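PDB 5T8V: sister chromatid cohesion protein from Chaetomium thermophilum, which probably loads cohesin onto chromatin as an Scc2/Nipped-B family protein, this chain being its C-terminal HEAT-repeat fragment. Local coordinates for residues Q263-N268 against M311-T316. Numbering follows the deposited sequence.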
# COMPACT_ATOMS: atom_id res chain seq x y z
N GLN A 263 5.87 14.62 45.01
CA GLN A 263 6.61 15.42 45.99
C GLN A 263 8.04 14.93 46.11
O GLN A 263 8.99 15.72 45.98
CB GLN A 263 5.89 15.37 47.33
CG GLN A 263 4.93 16.51 47.52
CD GLN A 263 5.63 17.77 47.99
OE1 GLN A 263 5.99 17.89 49.15
NE2 GLN A 263 5.83 18.71 47.08
N ILE A 264 8.24 13.64 46.36
CA ILE A 264 9.59 13.10 46.44
C ILE A 264 10.36 13.41 45.16
O ILE A 264 11.53 13.81 45.21
CB ILE A 264 9.54 11.58 46.71
CG1 ILE A 264 8.83 11.30 48.04
CG2 ILE A 264 10.95 10.99 46.72
CD1 ILE A 264 8.60 9.83 48.33
N PHE A 265 9.72 13.24 44.01
CA PHE A 265 10.36 13.49 42.73
C PHE A 265 10.79 14.94 42.59
O PHE A 265 11.82 15.23 41.98
CB PHE A 265 9.40 13.11 41.60
CG PHE A 265 9.96 13.30 40.22
CD1 PHE A 265 9.84 14.52 39.57
CD2 PHE A 265 10.58 12.26 39.56
CE1 PHE A 265 10.35 14.70 38.30
CE2 PHE A 265 11.09 12.43 38.28
CZ PHE A 265 10.97 13.66 37.65
N LEU A 266 10.02 15.87 43.16
CA LEU A 266 10.30 17.29 42.99
C LEU A 266 11.41 17.77 43.91
O LEU A 266 12.30 18.52 43.48
CB LEU A 266 9.02 18.09 43.23
CG LEU A 266 9.08 19.61 43.22
CD1 LEU A 266 7.75 20.16 42.76
CD2 LEU A 266 9.42 20.17 44.60
N LEU A 267 11.40 17.36 45.17
CA LEU A 267 12.34 17.86 46.17
C LEU A 267 13.70 17.18 46.11
O LEU A 267 14.55 17.47 46.95
CB LEU A 267 11.75 17.71 47.57
CG LEU A 267 10.58 18.64 47.90
CD1 LEU A 267 9.41 17.85 48.45
CD2 LEU A 267 11.02 19.71 48.88
N ASN A 268 13.94 16.30 45.14
CA ASN A 268 15.21 15.58 45.02
C ASN A 268 15.55 15.40 43.55
O ASN A 268 15.29 14.35 42.96
CB ASN A 268 15.15 14.23 45.74
CG ASN A 268 14.95 14.38 47.23
OD1 ASN A 268 15.92 14.51 47.99
ND2 ASN A 268 13.70 14.37 47.67
N MET A 311 3.15 11.32 33.49
CA MET A 311 2.87 12.65 32.97
C MET A 311 2.91 13.69 34.08
O MET A 311 3.50 14.76 33.91
CB MET A 311 1.52 12.65 32.26
CG MET A 311 1.44 11.64 31.13
SD MET A 311 -0.18 11.54 30.38
CE MET A 311 -0.19 13.08 29.50
N ARG A 312 2.32 13.37 35.24
CA ARG A 312 2.37 14.30 36.37
C ARG A 312 3.81 14.65 36.73
O ARG A 312 4.13 15.83 36.95
CB ARG A 312 1.66 13.69 37.58
CG ARG A 312 0.15 13.81 37.53
CD ARG A 312 -0.47 13.60 38.90
NE ARG A 312 -0.03 14.61 39.85
CZ ARG A 312 -0.39 14.63 41.13
NH1 ARG A 312 -1.20 13.70 41.62
NH2 ARG A 312 0.06 15.60 41.93
N LEU A 313 4.68 13.65 36.80
CA LEU A 313 6.09 13.91 37.07
C LEU A 313 6.69 14.83 36.01
O LEU A 313 7.52 15.69 36.32
CB LEU A 313 6.88 12.60 37.13
CG LEU A 313 6.49 11.60 38.22
CD1 LEU A 313 7.46 10.43 38.22
CD2 LEU A 313 6.46 12.25 39.59
N VAL A 314 6.28 14.66 34.75
CA VAL A 314 6.78 15.55 33.71
C VAL A 314 6.29 16.98 33.93
O VAL A 314 6.98 17.93 33.57
CB VAL A 314 6.38 15.03 32.32
CG1 VAL A 314 6.79 16.02 31.23
CG2 VAL A 314 7.02 13.67 32.07
N GLN A 315 5.10 17.16 34.51
CA GLN A 315 4.55 18.50 34.69
C GLN A 315 4.94 19.14 36.01
O GLN A 315 4.71 20.35 36.19
CB GLN A 315 3.02 18.51 34.58
CG GLN A 315 2.44 17.36 33.79
CD GLN A 315 1.05 17.63 33.27
OE1 GLN A 315 0.71 17.26 32.15
NE2 GLN A 315 0.22 18.25 34.10
N THR A 316 5.52 18.39 36.95
CA THR A 316 6.02 19.00 38.18
C THR A 316 7.21 19.91 37.93
O THR A 316 7.64 20.61 38.86
CB THR A 316 6.43 17.93 39.20
OG1 THR A 316 7.36 17.01 38.60
CG2 THR A 316 5.21 17.17 39.70
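Phe265 lays one face of its ring against Leu313, joining helix 247-267 to helix 305-315 in this largely helical fragment of a HEAT-repeat cohesin loader. The helices meet near their C-terminal ends.

The Phe265 side chain can be followed outward. CB touches CD2 of Leu313 at 3.7 Å. CG meets the same methyl. With CG anti to the backbone N (chi1 -179°), the ring reaches across to the second helix. On one side, CD2 and CE2 of the ring run past Leu313 CD1. On the other, CD1 approaches Thr316 OG1 at 3.6 Å, and CE1 comes 3.6 Å from Leu313 O. Leu313 CB sits almost over the ring centre, 4.1 Å from the centroid and 5° off the normal, as a CH-pi contact.

Ile275 and Ile276 of helix 272-282 also touch Phe265, and Ile276 reaches Leu313 too, so this third helix adds to the apolar core. Replacing Phe265 with an alanine removes the ring, which is likely to open a gap between the two helices and leave Leu313 CB without the aromatic face it packs on.

Leu266 makes a lighter contact, with Thr316. Its CD1 lies 3.9 Å from Thr316 O. Salt bridging between Arg312 and Asp259 gives the same two helices a polar tie.

Thr316 turns its hydroxyl back to Leu313. OG1 donates to Leu313 O at 2.6 Å, which fixes the hydroxyl beside the ring. The donor is tilted 30° from the carbonyl plane.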